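Local structure of protein archease (Thermotoga maritima, 1J5U) at residues N30-E33 and E34-E38; F70-V73 and N74-L78. The protein probably activates the tRNA-splicing ligase RtcB by promoting its guanylylation, and binds calcium. One frame throughout, in Å; residues are numbered along the deposited sequence.

Both contacts are local, each made within one helix: contact 1 at the start of helix 32-47, contact 2 along the middle of helix 66-81. The helices meet where Leu36 of contact 1 packs on Thr72, Val73 and Trp76 of contact 2; Leu36 CD2 lies 3.8 Å from Val73 CG2. Both are part buried and part exposed, but contact 2 lies deeper, its centre about 7 Å from that of the chain against about 11 Å for contact 1. The chemistry of contact 1 is that of a helix end, with a serine cap and carboxylates, beside one tyrosine-leucine pair. Contact 2 has no helix end to satisfy and relies on aromatic faces, while its Asn74 and Asp75 reach out to neighbouring strands.

Contact 1: residues N30-E33 and E34-E38; sequences NSYE and ELLEE
Ser31 caps the start of helix 32-47 by accepting from Glu34 N, and Glu34 reaches back to the backbone of Asn30, in a local contact at a helix N-terminus just after strand 23-29. The capping bond from Glu34 N to Ser31 OG is 3.2 Å long; a chi1 of 72° sets this hydroxyl between the backbone N and the carbonyl carbon, facing the first turn. The Glu34 chain runs back past the cap, its CG 3.5 Å from Ser31 OG, and OE1 takes the backbone N-H of Asn30 at 2.8 Å in a nearly straight bond (170°) arriving from above the carboxylate plane. The Asn30 side chain lies alongside that of Glu34 but gives its ND2 to Asp126 O. With an alanine in place of Glu34, the N-H of Asn30 would probably be left without its carboxylate mate, and the turn into the helix less firmly fixed. Leu35 N to Ser31 O, at 3.1 Å, starts the regular backbone bonding. On the inward side, Leu36 CG lies over one face of the Tyr32 ring and its CD1 comes to 3.5 Å from Tyr32 CE2; Leu96 touches both side chains, and helix 66-81 packs against them. Beside strand 84-92, Glu33 and Glu37 cross with carboxylates turned 80° apart. Glu33 OE2 and Glu37 OE2 stand 3.8 Å from each other, a proximity likely to be unfavourable if both are charged. The motif is a serine N-cap with a Ser-x-x-Glu sequence; the reciprocal bond of a full capping box is not made, the carboxylate taking instead the N-H of Asn30, the residue before the cap.

Contact 2: residues F70-V73 and N74-L78; sequences FDTV and NDWIL
Asn74 ND2 sits on one face of the Phe70 ring, 3.2 Å above the plane and over its centre, while Asp71 OD1 lies in plane at the ring's edge. Ring and amide planes stand 74° apart, so the amide meets the ring through its nitrogen end, an amide-pi contact in which ND2 is 3.3 Å from Phe70 CZ. Asn74 OD1 accepts from Leu114 N on strand 113-124, which helps fix the amide's rotation, and Tyr116 of the same strand stacks with Phe70. On a face of the Trp76 indole, toward the rim, lie Thr72 O and Val73 CA. Phe70 with Asn74 and Thr72 with Trp76 are i, i+4 neighbours on helix 66-81, whose backbone bonds (Asn74 N to Phe70 O, 3.0 Å) set the spacing; the helix packs against helix 32-47 and strand 113-124. Thr72 and Trp76 run side by side: with CG2 anti to the backbone N, the threonine methyl lies 3.6 Å from Trp76 NE1, and OG1 turns back to Ala68 O. Val73 CG1 packs loosely by Ile77 CD1 (4.3 Å). Tyr60 meets the indole edge-to-face and bonds through its OH to Asp75 OD1, which also forms a salt bridge with Lys58 NZ.

Contact 1: residues N30-E33 and E34-E38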
ATOM      1  N   ASN A  30       6.956  -7.028  12.786  1.00 18.96           N
ATOM      2  CA  ASN A  30       7.897  -8.118  13.043  1.00 21.29           C
ATOM      3  C   ASN A  30       8.056  -9.038  11.836  1.00 20.73           C
ATOM      4  O   ASN A  30       8.807 -10.004  11.894  1.00 20.25           O
ATOM      5  CB  ASN A  30       7.435  -8.958  14.251  1.00 25.28           C
ATOM      6  CG  ASN A  30       7.448  -8.169  15.568  1.00 31.01           C
ATOM      7  OD1 ASN A  30       6.499  -8.243  16.361  1.00 35.26           O
ATOM      8  ND2 ASN A  30       8.528  -7.421  15.811  1.00 32.70           N
ATOM      9  N   SER A  31       7.364  -8.747  10.741  1.00 18.90           N
ATOM     10  CA  SER A  31       7.438  -9.633   9.579  1.00 18.01           C
ATOM     11  C   SER A  31       6.968  -8.923   8.326  1.00 16.54           C
ATOM     12  O   SER A  31       6.369  -7.856   8.402  1.00 13.93           O
ATOM     13  CB  SER A  31       6.522 -10.841   9.797  1.00 18.28           C
ATOM     14  OG  SER A  31       5.164 -10.429   9.692  1.00 19.60           O
ATOM     15  N   TYR A  32       7.240  -9.549   7.192  1.00 13.81           N
ATOM     16  CA  TYR A  32       6.869  -9.041   5.879  1.00 17.03           C
ATOM     17  C   TYR A  32       5.358  -8.877   5.789  1.00 16.09           C
ATOM     18  O   TYR A  32       4.865  -7.907   5.233  1.00 15.60           O
ATOM     19  CB  TYR A  32       7.356 -10.010   4.800  1.00 16.46           C
ATOM     20  CG  TYR A  32       6.888  -9.669   3.407  1.00 16.87           C
ATOM     21  CD1 TYR A  32       7.491  -8.644   2.669  1.00 15.11           C
ATOM     22  CD2 TYR A  32       5.848 -10.373   2.826  1.00 15.62           C
ATOM     23  CE1 TYR A  32       7.061  -8.337   1.380  1.00 17.37           C
ATOM     24  CE2 TYR A  32       5.413 -10.077   1.537  1.00 17.52           C
ATOM     25  CZ  TYR A  32       6.021  -9.055   0.821  1.00 17.30           C
ATOM     26  OH  TYR A  32       5.571  -8.770  -0.445  1.00 17.22           O
ATOM     27  N   GLU A  33       4.633  -9.842   6.337  1.00 14.79           N
ATOM     28  CA  GLU A  33       3.181  -9.793   6.323  1.00 14.52           C
ATOM     29  C   GLU A  33       2.665  -8.570   7.089  1.00 13.59           C
ATOM     30  O   GLU A  33       1.713  -7.917   6.651  1.00 12.13           O
ATOM     31  CB  GLU A  33       2.605 -11.062   6.947  1.00 17.04           C
ATOM     32  CG  GLU A  33       1.098 -11.098   6.930  1.00 20.02           C
ATOM     33  CD  GLU A  33       0.532 -12.412   7.465  1.00 23.44           C
ATOM     34  OE1 GLU A  33       1.315 -13.354   7.682  1.00 23.11           O
ATOM     35  OE2 GLU A  33      -0.697 -12.494   7.655  1.00 24.33           O
ATOM     36  N   GLU A  34       3.290  -8.250   8.221  1.00 13.28           N
ATOM     37  CA  GLU A  34       2.845  -7.099   9.006  1.00 13.86           C
ATOM     38  C   GLU A  34       3.160  -5.778   8.287  1.00 11.62           C
ATOM     39  O   GLU A  34       2.456  -4.798   8.474  1.00 12.70           O
ATOM     40  CB  GLU A  34       3.460  -7.108  10.412  1.00 14.14           C
ATOM     41  CG  GLU A  34       2.923  -8.234  11.285  1.00 18.35           C
ATOM     42  CD  GLU A  34       3.308  -8.074  12.754  1.00 21.44           C
ATOM     43  OE1 GLU A  34       4.167  -7.227  13.090  1.00 20.57           O
ATOM     44  OE2 GLU A  34       2.753  -8.815  13.572  1.00 25.23           O
ATOM     45  N   LEU A  35       4.215  -5.753   7.481  1.00 11.74           N
ATOM     46  CA  LEU A  35       4.498  -4.544   6.721  1.00 13.54           C
ATOM     47  C   LEU A  35       3.391  -4.369   5.690  1.00 12.37           C
ATOM     48  O   LEU A  35       2.973  -3.248   5.417  1.00 11.48           O
ATOM     49  CB  LEU A  35       5.854  -4.620   6.028  1.00 13.13           C
ATOM     50  CG  LEU A  35       7.029  -4.710   7.013  1.00 15.86           C
ATOM     51  CD1 LEU A  35       8.309  -4.599   6.242  1.00 15.66           C
ATOM     52  CD2 LEU A  35       6.945  -3.568   8.055  1.00 15.32           C
ATOM     53  N   LEU A  36       2.920  -5.474   5.104  1.00 12.94           N
ATOM     54  CA  LEU A  36       1.827  -5.373   4.128  1.00 13.94           C
ATOM     55  C   LEU A  36       0.539  -4.943   4.837  1.00 13.31           C
ATOM     56  O   LEU A  36      -0.272  -4.230   4.257  1.00 13.85           O
ATOM     57  CB  LEU A  36       1.592  -6.703   3.393  1.00 13.01           C
ATOM     58  CG  LEU A  36       2.571  -7.006   2.239  1.00 14.49           C
ATOM     59  CD1 LEU A  36       2.365  -8.441   1.758  1.00 12.85           C
ATOM     60  CD2 LEU A  36       2.342  -6.023   1.093  1.00 12.41           C
ATOM     61  N   GLU A  37       0.341  -5.385   6.078  1.00 11.75           N
ATOM     62  CA  GLU A  37      -0.850  -4.995   6.834  1.00 11.93           C
ATOM     63  C   GLU A  37      -0.768  -3.468   7.033  1.00 12.69           C
ATOM     64  O   GLU A  37      -1.773  -2.769   6.945  1.00 12.40           O
ATOM     65  CB  GLU A  37      -0.884  -5.686   8.213  1.00 12.46           C
ATOM     66  CG  GLU A  37      -1.269  -7.197   8.181  1.00 21.57           C
ATOM     67  CD  GLU A  37      -0.893  -7.943   9.474  1.00 26.30           C
ATOM     68  OE1 GLU A  37      -1.043  -7.367  10.557  1.00 32.06           O
ATOM     69  OE2 GLU A  37      -0.446  -9.109   9.417  1.00 32.82           O
ATOM     70  N   GLU A  38       0.435  -2.962   7.318  1.00 11.06           N
ATOM     71  CA  GLU A  38       0.600  -1.520   7.499  1.00 13.03           C
ATOM     72  C   GLU A  38       0.410  -0.749   6.167  1.00 12.76           C
ATOM     73  O   GLU A  38      -0.119   0.363   6.152  1.00 12.82           O
ATOM     74  CB  GLU A  38       1.963  -1.229   8.128  1.00 13.14           C
ATOM     75  CG  GLU A  38       1.985  -1.521   9.652  1.00 11.45           C
ATOM     76  CD  GLU A  38       0.873  -0.789  10.391  1.00 13.97           C
ATOM     77  OE1 GLU A  38       0.496   0.310   9.937  1.00 14.68           O
ATOM     78  OE2 GLU A  38       0.373  -1.296  11.427  1.00 14.43           O
TER

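Contact 2: residues F70-V73 and N74-L78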
ATOM      1  N   PHE A  70       6.326  -4.127  -3.607  1.00 15.30           N
ATOM      2  CA  PHE A  70       5.949  -3.145  -4.619  1.00 17.23           C
ATOM      3  C   PHE A  70       4.830  -3.683  -5.514  1.00 16.99           C
ATOM      4  O   PHE A  70       3.809  -3.016  -5.707  1.00 16.83           O
ATOM      5  CB  PHE A  70       7.203  -2.781  -5.452  1.00 18.41           C
ATOM      6  CG  PHE A  70       6.946  -1.825  -6.586  1.00 20.68           C
ATOM      7  CD1 PHE A  70       6.482  -2.292  -7.829  1.00 20.72           C
ATOM      8  CD2 PHE A  70       7.172  -0.460  -6.420  1.00 19.23           C
ATOM      9  CE1 PHE A  70       6.245  -1.404  -8.895  1.00 22.35           C
ATOM     10  CE2 PHE A  70       6.941   0.447  -7.467  1.00 20.97           C
ATOM     11  CZ  PHE A  70       6.474  -0.019  -8.715  1.00 22.89           C
ATOM     12  N   ASP A  71       5.015  -4.886  -6.072  1.00 16.23           N
ATOM     13  CA  ASP A  71       3.988  -5.482  -6.916  1.00 16.76           C
ATOM     14  C   ASP A  71       2.671  -5.692  -6.187  1.00 16.14           C
ATOM     15  O   ASP A  71       1.602  -5.501  -6.743  1.00 16.24           O
ATOM     16  CB  ASP A  71       4.431  -6.856  -7.443  1.00 18.97           C
ATOM     17  CG  ASP A  71       5.565  -6.753  -8.430  1.00 20.41           C
ATOM     18  OD1 ASP A  71       5.805  -5.637  -8.911  1.00 20.95           O
ATOM     19  OD2 ASP A  71       6.198  -7.784  -8.722  1.00 25.47           O
ATOM     20  N   THR A  72       2.751  -6.139  -4.945  1.00 15.71           N
ATOM     21  CA  THR A  72       1.539  -6.406  -4.172  1.00 15.08           C
ATOM     22  C   THR A  72       0.745  -5.147  -3.833  1.00 14.93           C
ATOM     23  O   THR A  72      -0.461  -5.073  -4.047  1.00 15.26           O
ATOM     24  CB  THR A  72       1.894  -7.139  -2.861  1.00 14.25           C
ATOM     25  OG1 THR A  72       2.524  -8.385  -3.175  1.00 16.36           O
ATOM     26  CG2 THR A  72       0.644  -7.411  -2.021  1.00 14.72           C
ATOM     27  N   VAL A  73       1.421  -4.153  -3.275  1.00 15.45           N
ATOM     28  CA  VAL A  73       0.713  -2.946  -2.892  1.00 13.36           C
ATOM     29  C   VAL A  73       0.172  -2.234  -4.149  1.00 12.45           C
ATOM     30  O   VAL A  73      -0.926  -1.700  -4.136  1.00 14.50           O
ATOM     31  CB  VAL A  73       1.658  -2.014  -2.060  1.00 12.16           C
ATOM     32  CG1 VAL A  73       0.995  -0.682  -1.792  1.00 11.97           C
ATOM     33  CG2 VAL A  73       2.054  -2.712  -0.728  1.00  9.71           C
ATOM     34  N   ASN A  74       0.929  -2.228  -5.241  1.00 13.71           N
ATOM     35  CA  ASN A  74       0.409  -1.557  -6.422  1.00 14.12           C
ATOM     36  C   ASN A  74      -0.755  -2.305  -7.021  1.00 14.64           C
ATOM     37  O   ASN A  74      -1.614  -1.704  -7.649  1.00 15.19           O
ATOM     38  CB  ASN A  74       1.508  -1.298  -7.450  1.00 15.77           C
ATOM     39  CG  ASN A  74       2.305  -0.042  -7.110  1.00 16.71           C
ATOM     40  OD1 ASN A  74       1.716   0.999  -6.829  1.00 16.04           O
ATOM     41  ND2 ASN A  74       3.622  -0.137  -7.116  1.00 15.39           N
ATOM     42  N   ASP A  75      -0.801  -3.614  -6.813  1.00 14.07           N
ATOM     43  CA  ASP A  75      -1.937  -4.346  -7.333  1.00 15.82           C
ATOM     44  C   ASP A  75      -3.155  -3.974  -6.489  1.00 14.58           C
ATOM     45  O   ASP A  75      -4.249  -3.859  -7.011  1.00 15.66           O
ATOM     46  CB  ASP A  75      -1.722  -5.858  -7.296  1.00 16.28           C
ATOM     47  CG  ASP A  75      -2.849  -6.584  -8.002  1.00 18.88           C
ATOM     48  OD1 ASP A  75      -3.672  -7.243  -7.346  1.00 17.41           O
ATOM     49  OD2 ASP A  75      -2.933  -6.428  -9.224  1.00 19.25           O
ATOM     50  N   TRP A  76      -2.954  -3.746  -5.188  1.00 14.07           N
ATOM     51  CA  TRP A  76      -4.048  -3.334  -4.315  1.00 14.67           C
ATOM     52  C   TRP A  76      -4.608  -1.977  -4.760  1.00 14.97           C
ATOM     53  O   TRP A  76      -5.802  -1.732  -4.661  1.00 14.54           O
ATOM     54  CB  TRP A  76      -3.596  -3.187  -2.861  1.00 14.84           C
ATOM     55  CG  TRP A  76      -3.226  -4.463  -2.169  1.00 13.70           C
ATOM     56  CD1 TRP A  76      -3.390  -5.745  -2.641  1.00 14.56           C
ATOM     57  CD2 TRP A  76      -2.606  -4.582  -0.886  1.00 14.92           C
ATOM     58  NE1 TRP A  76      -2.904  -6.647  -1.730  1.00 12.99           N
ATOM     59  CE2 TRP A  76      -2.418  -5.961  -0.640  1.00 14.93           C
ATOM     60  CE3 TRP A  76      -2.192  -3.649   0.090  1.00 14.06           C
ATOM     61  CZ2 TRP A  76      -1.831  -6.442   0.544  1.00 14.84           C
ATOM     62  CZ3 TRP A  76      -1.609  -4.132   1.277  1.00 13.27           C
ATOM     63  CH2 TRP A  76      -1.435  -5.515   1.487  1.00 15.20           C
ATOM     64  N   ILE A  77      -3.726  -1.087  -5.197  1.00 15.57           N
ATOM     65  CA  ILE A  77      -4.136   0.232  -5.681  1.00 16.04           C
ATOM     66  C   ILE A  77      -4.975   0.054  -6.969  1.00 16.23           C
ATOM     67  O   ILE A  77      -5.938   0.774  -7.190  1.00 17.48           O
ATOM     68  CB  ILE A  77      -2.895   1.117  -5.942  1.00 16.60           C
ATOM     69  CG1 ILE A  77      -2.312   1.559  -4.580  1.00 16.95           C
ATOM     70  CG2 ILE A  77      -3.272   2.332  -6.820  1.00 20.20           C
ATOM     71  CD1 ILE A  77      -0.835   2.000  -4.603  1.00 18.35           C
ATOM     72  N   LEU A  78      -4.611  -0.919  -7.795  1.00 18.52           N
ATOM     73  CA  LEU A  78      -5.353  -1.195  -9.028  1.00 19.30           C
ATOM     74  C   LEU A  78      -6.735  -1.678  -8.604  1.00 19.93           C
ATOM     75  O   LEU A  78      -7.747  -1.207  -9.121  1.00 20.31           O
ATOM     76  CB  LEU A  78      -4.648  -2.269  -9.875  1.00 20.90           C
ATOM     77  CG  LEU A  78      -5.343  -2.750 -11.170  1.00 22.19           C
ATOM     78  CD1 LEU A  78      -5.619  -1.564 -12.135  1.00 21.75           C
ATOM     79  CD2 LEU A  78      -4.455  -3.781 -11.853  1.00 22.56           C
TER